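Local coordinates for hypothetical protein TTMA177 (Thermus thermophilus phage TMA, PDB 2ZDJ) that is of unknown function but adopts a small alpha-plus-beta, cystatin-like fold in which one helix packs against an antiparallel sheet, at residues 38-43 and 52-57; 24-29 and 46-51; 2-7 and 62-67. All blocks are in the same frame, centred on the assembly; numbering follows the deposited sequence.

Contact 1: residues 38-43 and 52-57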
# COMPACT_ATOMS: atom_id res chain seq x y z
N ALA A 38 -4.89 -0.97 4.93
CA ALA A 38 -5.09 -0.17 3.73
C ALA A 38 -3.77 -0.18 2.98
O ALA A 38 -2.69 -0.23 3.59
CB ALA A 38 -5.48 1.25 4.08
N LEU A 39 -3.86 -0.15 1.67
CA LEU A 39 -2.67 -0.17 0.84
C LEU A 39 -2.65 1.00 -0.13
O LEU A 39 -3.68 1.58 -0.44
CB LEU A 39 -2.63 -1.46 0.03
CG LEU A 39 -2.66 -2.79 0.80
CD1 LEU A 39 -2.81 -3.94 -0.18
CD2 LEU A 39 -1.37 -2.94 1.61
N PHE A 40 -1.44 1.35 -0.55
CA PHE A 40 -1.23 2.38 -1.54
C PHE A 40 -0.48 1.56 -2.58
O PHE A 40 0.59 0.99 -2.29
CB PHE A 40 -0.36 3.51 -0.99
CG PHE A 40 -1.14 4.56 -0.23
CD1 PHE A 40 -1.84 5.55 -0.91
CD2 PHE A 40 -1.17 4.55 1.16
CE1 PHE A 40 -2.55 6.53 -0.21
CE2 PHE A 40 -1.88 5.53 1.87
CZ PHE A 40 -2.57 6.51 1.18
N VAL A 41 -1.04 1.46 -3.77
CA VAL A 41 -0.40 0.67 -4.80
C VAL A 41 -0.10 1.46 -6.05
O VAL A 41 -0.86 2.34 -6.45
CB VAL A 41 -1.30 -0.52 -5.22
CG1 VAL A 41 -1.56 -1.45 -4.04
CG2 VAL A 41 -2.61 0.01 -5.75
N LYS A 42 1.04 1.17 -6.67
CA LYS A 42 1.36 1.82 -7.92
C LYS A 42 1.27 0.69 -8.92
O LYS A 42 1.95 -0.34 -8.80
CB LYS A 42 2.77 2.41 -7.92
CG LYS A 42 3.27 2.73 -9.34
CD LYS A 42 4.12 3.99 -9.40
CE LYS A 42 5.29 3.95 -8.44
NZ LYS A 42 6.09 5.20 -8.50
N VAL A 43 0.41 0.86 -9.90
CA VAL A 43 0.21 -0.15 -10.92
C VAL A 43 1.07 0.20 -12.13
O VAL A 43 1.10 1.35 -12.57
CB VAL A 43 -1.28 -0.21 -11.33
CG1 VAL A 43 -1.48 -1.23 -12.44
CG2 VAL A 43 -2.11 -0.59 -10.10
N TRP A 52 2.41 -0.53 -0.77
CA TRP A 52 2.77 0.01 0.54
C TRP A 52 1.59 -0.14 1.48
O TRP A 52 0.44 -0.04 1.06
CB TRP A 52 3.08 1.50 0.46
CG TRP A 52 4.19 1.89 -0.42
CD1 TRP A 52 4.21 1.89 -1.78
CD2 TRP A 52 5.44 2.45 -0.00
NE1 TRP A 52 5.38 2.43 -2.25
CE2 TRP A 52 6.16 2.78 -1.17
CE3 TRP A 52 6.02 2.71 1.25
CZ2 TRP A 52 7.43 3.37 -1.13
CZ3 TRP A 52 7.28 3.29 1.30
CH2 TRP A 52 7.98 3.62 0.11
N GLY A 53 1.86 -0.33 2.77
CA GLY A 53 0.76 -0.43 3.70
C GLY A 53 0.85 0.52 4.87
O GLY A 53 1.92 1.02 5.21
N ILE A 54 -0.31 0.82 5.45
CA ILE A 54 -0.38 1.65 6.63
C ILE A 54 -1.23 0.82 7.57
O ILE A 54 -2.13 0.10 7.13
CB ILE A 54 -1.03 3.06 6.39
CG1 ILE A 54 -2.49 2.94 5.96
CG2 ILE A 54 -0.22 3.83 5.36
CD1 ILE A 54 -2.69 2.62 4.52
N ASP A 55 -0.93 0.89 8.86
CA ASP A 55 -1.66 0.10 9.84
C ASP A 55 -3.06 0.62 10.16
O ASP A 55 -3.83 -0.03 10.87
CB ASP A 55 -0.81 -0.03 11.10
CG ASP A 55 0.45 -0.86 10.84
OD1 ASP A 55 1.50 -0.61 11.47
OD2 ASP A 55 0.37 -1.79 10.01
N SER A 56 -3.41 1.77 9.60
CA SER A 56 -4.73 2.36 9.80
C SER A 56 -5.62 2.15 8.56
O SER A 56 -5.13 2.12 7.43
CB SER A 56 -4.59 3.86 10.10
OG SER A 56 -5.85 4.51 10.06
N PHE A 57 -6.93 2.02 8.78
CA PHE A 57 -7.87 1.85 7.67
C PHE A 57 -8.07 3.20 6.99
O PHE A 57 -8.23 3.28 5.77
CB PHE A 57 -9.22 1.35 8.18
CG PHE A 57 -10.21 1.08 7.08
CD1 PHE A 57 -10.10 -0.05 6.28
CD2 PHE A 57 -11.24 1.98 6.83
CE1 PHE A 57 -11.00 -0.29 5.25
CE2 PHE A 57 -12.15 1.75 5.80
CZ PHE A 57 -12.03 0.61 5.00

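Contact 2: residues 24-29 and 46-51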
# COMPACT_ATOMS: atom_id res chain seq x y z
N LYS A 24 -6.33 -8.33 1.26
CA LYS A 24 -5.95 -9.71 1.53
C LYS A 24 -5.43 -10.40 0.27
O LYS A 24 -4.41 -11.09 0.30
CB LYS A 24 -7.15 -10.47 2.09
CG LYS A 24 -6.82 -11.89 2.54
CD LYS A 24 -8.00 -12.54 3.27
CE LYS A 24 -7.61 -13.91 3.82
NZ LYS A 24 -8.74 -14.57 4.52
N ALA A 25 -6.13 -10.21 -0.85
CA ALA A 25 -5.71 -10.83 -2.11
C ALA A 25 -4.33 -10.33 -2.50
O ALA A 25 -3.45 -11.12 -2.81
CB ALA A 25 -6.72 -10.49 -3.23
N ILE A 26 -4.14 -9.01 -2.47
CA ILE A 26 -2.85 -8.42 -2.82
C ILE A 26 -1.73 -8.98 -1.95
O ILE A 26 -0.71 -9.43 -2.47
CB ILE A 26 -2.85 -6.88 -2.66
CG1 ILE A 26 -4.04 -6.24 -3.40
CG2 ILE A 26 -1.54 -6.30 -3.15
CD1 ILE A 26 -4.04 -6.48 -4.85
N LEU A 27 -1.92 -8.94 -0.63
CA LEU A 27 -0.92 -9.43 0.30
C LEU A 27 -0.52 -10.88 -0.04
O LEU A 27 0.67 -11.21 -0.02
CB LEU A 27 -1.44 -9.35 1.75
CG LEU A 27 -1.74 -7.97 2.36
CD1 LEU A 27 -2.43 -8.15 3.71
CD2 LEU A 27 -0.46 -7.18 2.54
N GLU A 28 -1.48 -11.73 -0.38
CA GLU A 28 -1.15 -13.12 -0.70
C GLU A 28 -0.39 -13.17 -2.01
O GLU A 28 0.54 -13.96 -2.18
CB GLU A 28 -2.41 -13.99 -0.82
CG GLU A 28 -3.13 -14.19 0.49
CD GLU A 28 -4.17 -15.29 0.42
OE1 GLU A 28 -4.96 -15.41 1.38
OE2 GLU A 28 -4.18 -16.04 -0.59
N TYR A 29 -0.81 -12.32 -2.94
CA TYR A 29 -0.17 -12.23 -4.25
C TYR A 29 1.32 -11.95 -4.06
O TYR A 29 2.18 -12.64 -4.60
CB TYR A 29 -0.80 -11.09 -5.05
CG TYR A 29 -0.21 -10.90 -6.43
CD1 TYR A 29 -0.20 -11.94 -7.36
CD2 TYR A 29 0.32 -9.67 -6.81
CE1 TYR A 29 0.33 -11.76 -8.64
CE2 TYR A 29 0.85 -9.47 -8.07
CZ TYR A 29 0.86 -10.52 -8.99
OH TYR A 29 1.38 -10.32 -10.24
N GLY A 46 0.37 -3.48 -16.37
CA GLY A 46 -0.48 -4.60 -16.03
C GLY A 46 -0.12 -5.41 -14.79
O GLY A 46 -0.61 -6.52 -14.61
N ASP A 47 0.72 -4.86 -13.92
CA ASP A 47 1.11 -5.56 -12.70
C ASP A 47 1.21 -4.52 -11.58
O ASP A 47 1.06 -3.32 -11.82
CB ASP A 47 2.45 -6.26 -12.89
CG ASP A 47 2.65 -7.45 -11.96
OD1 ASP A 47 1.95 -7.54 -10.93
OD2 ASP A 47 3.52 -8.30 -12.25
N TYR A 48 1.43 -4.98 -10.35
CA TYR A 48 1.57 -4.06 -9.22
C TYR A 48 3.05 -3.75 -9.11
O TYR A 48 3.84 -4.61 -8.74
CB TYR A 48 1.07 -4.72 -7.93
CG TYR A 48 -0.44 -4.87 -7.88
CD1 TYR A 48 -1.23 -3.85 -7.35
CD2 TYR A 48 -1.07 -5.99 -8.40
CE1 TYR A 48 -2.61 -3.95 -7.35
CE2 TYR A 48 -2.46 -6.11 -8.41
CZ TYR A 48 -3.23 -5.08 -7.88
OH TYR A 48 -4.61 -5.15 -7.90
N GLU A 49 3.44 -2.52 -9.45
CA GLU A 49 4.84 -2.12 -9.41
C GLU A 49 5.30 -1.84 -7.98
O GLU A 49 6.45 -2.08 -7.62
CB GLU A 49 5.05 -0.89 -10.27
CG GLU A 49 6.51 -0.50 -10.45
CD GLU A 49 7.29 -1.56 -11.21
OE1 GLU A 49 6.82 -2.00 -12.28
OE2 GLU A 49 8.38 -1.94 -10.72
N GLU A 50 4.39 -1.31 -7.17
CA GLU A 50 4.70 -1.02 -5.78
C GLU A 50 3.48 -1.29 -4.92
O GLU A 50 2.33 -1.16 -5.36
CB GLU A 50 5.12 0.45 -5.60
CG GLU A 50 6.53 0.79 -6.09
CD GLU A 50 6.87 2.28 -5.96
OE1 GLU A 50 6.55 2.91 -4.92
OE2 GLU A 50 7.46 2.83 -6.91
N VAL A 51 3.73 -1.70 -3.68
CA VAL A 51 2.67 -1.93 -2.72
C VAL A 51 3.16 -1.44 -1.36
O VAL A 51 4.20 -1.87 -0.87
CB VAL A 51 2.27 -3.43 -2.65
CG1 VAL A 51 1.20 -3.64 -1.60
CG2 VAL A 51 1.76 -3.91 -4.00

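Contact 3: residues 2-7 and 62-67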
# COMPACT_ATOMS: atom_id res chain seq x y z
N LYS A 2 13.87 3.59 -0.63
CA LYS A 2 13.22 4.22 0.51
C LYS A 2 12.17 3.20 0.95
O LYS A 2 11.32 2.82 0.15
CB LYS A 2 12.53 5.53 0.09
CG LYS A 2 13.48 6.70 -0.09
CD LYS A 2 14.10 7.09 1.25
CE LYS A 2 15.10 8.23 1.14
NZ LYS A 2 15.65 8.55 2.49
N MSE A 3 12.23 2.77 2.20
CA MSE A 3 11.31 1.74 2.71
C MSE A 3 10.14 2.28 3.53
O MSE A 3 9.27 1.53 3.96
CB MSE A 3 12.12 0.74 3.55
CG MSE A 3 12.20 -0.67 2.98
SE MSE A 3 12.47 -0.77 1.07
CE MSE A 3 14.36 -1.14 1.03
N ARG A 4 10.11 3.59 3.73
CA ARG A 4 9.06 4.20 4.50
C ARG A 4 8.68 5.53 3.87
O ARG A 4 9.54 6.27 3.39
CB ARG A 4 9.53 4.42 5.94
CG ARG A 4 8.47 4.12 6.98
CD ARG A 4 8.72 2.84 7.75
NE ARG A 4 8.97 1.70 6.88
CZ ARG A 4 9.18 0.46 7.31
NH1 ARG A 4 9.40 -0.52 6.44
NH2 ARG A 4 9.15 0.20 8.61
N LYS A 5 7.39 5.83 3.85
CA LYS A 5 6.97 7.08 3.25
C LYS A 5 5.68 7.63 3.81
O LYS A 5 4.71 6.90 4.06
CB LYS A 5 6.85 6.94 1.73
CG LYS A 5 6.49 8.25 1.07
CD LYS A 5 6.95 8.33 -0.38
CE LYS A 5 6.14 7.46 -1.30
NZ LYS A 5 6.67 7.61 -2.68
N LEU A 6 5.67 8.94 4.01
CA LEU A 6 4.52 9.62 4.54
C LEU A 6 3.41 9.60 3.51
O LEU A 6 3.63 9.86 2.32
CB LEU A 6 4.88 11.07 4.89
CG LEU A 6 5.96 11.34 5.94
CD1 LEU A 6 6.23 12.86 6.03
CD2 LEU A 6 5.51 10.80 7.28
N VAL A 7 2.21 9.30 3.98
CA VAL A 7 1.03 9.26 3.14
C VAL A 7 0.95 10.53 2.28
O VAL A 7 0.86 10.46 1.05
CB VAL A 7 -0.24 9.13 4.01
CG1 VAL A 7 -1.48 9.44 3.19
CG2 VAL A 7 -0.34 7.73 4.58
N PHE A 62 -0.22 12.20 7.86
CA PHE A 62 0.90 12.06 8.77
C PHE A 62 1.33 10.63 9.08
O PHE A 62 2.36 10.41 9.69
CB PHE A 62 0.63 12.83 10.07
CG PHE A 62 -0.70 12.55 10.70
CD1 PHE A 62 -0.92 11.36 11.40
CD2 PHE A 62 -1.74 13.47 10.61
CE1 PHE A 62 -2.15 11.10 12.00
CE2 PHE A 62 -2.98 13.22 11.21
CZ PHE A 62 -3.19 12.03 11.91
N LEU A 63 0.54 9.66 8.64
CA LEU A 63 0.88 8.27 8.87
C LEU A 63 2.08 7.88 8.03
O LEU A 63 2.33 8.44 6.97
CB LEU A 63 -0.30 7.36 8.52
CG LEU A 63 -1.51 7.41 9.44
CD1 LEU A 63 -2.54 6.38 8.98
CD2 LEU A 63 -1.07 7.11 10.87
N GLU A 64 2.83 6.90 8.53
CA GLU A 64 4.00 6.44 7.81
C GLU A 64 3.74 5.08 7.19
O GLU A 64 3.51 4.09 7.89
CB GLU A 64 5.19 6.36 8.75
CG GLU A 64 6.50 6.29 8.02
CD GLU A 64 7.69 6.25 8.96
OE1 GLU A 64 7.90 5.21 9.63
OE2 GLU A 64 8.42 7.27 9.03
N ALA A 65 3.77 5.03 5.87
CA ALA A 65 3.54 3.79 5.14
C ALA A 65 4.82 3.00 5.01
O ALA A 65 5.92 3.57 5.00
CB ALA A 65 2.98 4.11 3.73
N TYR A 66 4.68 1.68 4.92
CA TYR A 66 5.83 0.81 4.78
C TYR A 66 5.71 0.01 3.49
O TYR A 66 4.65 -0.50 3.17
CB TYR A 66 5.96 -0.12 6.00
CG TYR A 66 4.66 -0.74 6.49
CD1 TYR A 66 3.84 -0.08 7.40
CD2 TYR A 66 4.29 -2.02 6.07
CE1 TYR A 66 2.67 -0.69 7.89
CE2 TYR A 66 3.14 -2.63 6.55
CZ TYR A 66 2.33 -1.96 7.46
OH TYR A 66 1.23 -2.61 7.96
N ARG A 67 6.81 -0.07 2.74
CA ARG A 67 6.84 -0.77 1.46
C ARG A 67 6.86 -2.29 1.59
O ARG A 67 7.69 -2.85 2.29
CB ARG A 67 8.06 -0.30 0.65
CG ARG A 67 8.46 -1.24 -0.47
CD ARG A 67 8.15 -0.71 -1.85
NE ARG A 67 9.19 0.16 -2.36
CZ ARG A 67 9.56 0.22 -3.64
NH1 ARG A 67 8.98 -0.54 -4.55
NH2 ARG A 67 10.53 1.06 -4.00
O HOH W 1 11.01 3.01 -2.40

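Contact 1: residues 38-43 and 52-57
F40 and W52 face each other as an antiparallel hydrogen-bonded pair: F40 N donates to W52 O at 2.8 Å, and W52 N returns an equal bond to F40 O. Beyond the next pair, I54 N reaches A38 O over a longer 3.2 Å. Between these bonds L39 and G53 form a non-hydrogen-bonded pair with CA atoms only 4.5 Å apart. A weaker CA-H...O contact, L39 CA to W52 O at 3.1 Å, supplements the ladder.

The apolar contacts split over the two faces of the hairpin. On one, L39 lays CD2 against G53 CA at 3.9 Å, over backbone that carries no side chain. On the other, F40 CB meets W52 CB at 4.2 Å. F40 O lies in the indole plane at its edge, on the CD1 side, while the indole NE1 bonds to E50 OE1. I54 lies beside the F40 ring on this same face, although the exact place of its CD1 is doubtful.

These strands are central to the sheet. Strand 15-17 bonds to the outer side of 38-43 through L39 and V41, while strand 64-67 takes the outer side of 52-54 through G53. L39 faces helix 20-30; on the opposite face F10 stacks on F40 and meets W52 edge-to-face.

Contact 2: residues 24-29 and 46-51
Y29 and D47 make the hydrogen bond that crosses between helix and strand: the phenol OH donates to D47 OD1 at 2.9 Å. It arrives on the syn side of the carboxylate, 31° out of its plane. A second donor shares this oxygen, since Y48 N bonds back to D47 OD1 at 2.7 Å from the anti side and the opposite face. Two donors therefore hold the carboxylate in place, and its plane stands 51° from that of the Y29 ring. With its CG anti to the backbone N (chi1 180°), the Y29 ring extends from the helix far enough to reach the strand.

Apolar contacts lie beside this bond. I26 crosses Y48 at about a right angle, its CD1 pressing on the phenol end, 3.4 Å from Y48 CZ. The other branch of the same isoleucine, CG2, meets V51 CG1 at 4.1 Å. Y29 also touches Y48 obliquely, CE2 to CD2 at 4.0 Å, so two helix residues about one turn apart meet Y48 from the same side of its ring.

Y48 and V51 can both face the helix because the chain turns a corner at E49, where E49 and E50 together oppose K42 in a classic beta bulge. A helix lying across one face of a bent antiparallel sheet is consistent with the cystatin-like fold, and this contact is part of that helix-sheet interface.

Contact 3: residues 2-7 and 62-67
R67 N donates to M3 O, a selenomethionine carbonyl, at 3.2 Å, and this oxygen is gripped by two further donors. R4 turns back on its own chain, bent at chi2 (107°) and chi3 (-52°), and its NE and NH1 together grip M3 O side-on, NE at 2.9 Å. The oxygen lies in the guanidinium plane, but R67 N and the two R4 nitrogens approach it from opposite sides of the carbonyl plane, all well out of that plane. Further along, K5 and A65 form a hydrogen-bonded antiparallel pair, with K5 N to A65 O at 2.9 Å and A65 N to K5 O at 2.8 Å. V7 N closes this run of bonds on L63 O.

Beside M3 a water bridges the two segments: it donates to K2 O and accepts from R67 NH2, each at 2.6 Å. R67 also forms a salt bridge through NH1 with the terminal carboxylate of K69.

Packing follows the folded arginine. Y66 CB sits over one face of the R4 guanidinium, 3.3 Å above its plane and offset toward the rim. The opposite charges of R4 and E64 are near each other but beyond salt-bridge range. V7 and L63 lie side by side, CG2 to CB at 4.0 Å.

Strand 4-6 forms one edge of the chain's sheet. Its partner 64-67 bonds on its other side to strand 47-54, through Y66 and G53; K5 and R67 touch W52, while A65 rests on I54.

Overall arrangement
All three contacts share one antiparallel sheet. Contact 1, centred about 10 Å from contact 2 and about 9 Å from contact 3, lies about 2 Å from the centre of the chain; contacts 2 and 3, with centres about 17 Å apart, fall on opposite sides of it. Strand 47-54 serves contacts 1 and 2, which are tied by the salt bridge from K42 NZ to E50 OE2 at 3.2 Å and by L39 packing on I26. Contact 3 joins the sheet where G53 N meets Y66 O at 2.8 Å, and pairs the first strand of the chain with the last. No ligand or active site is known here, so the contacts are related through the fold.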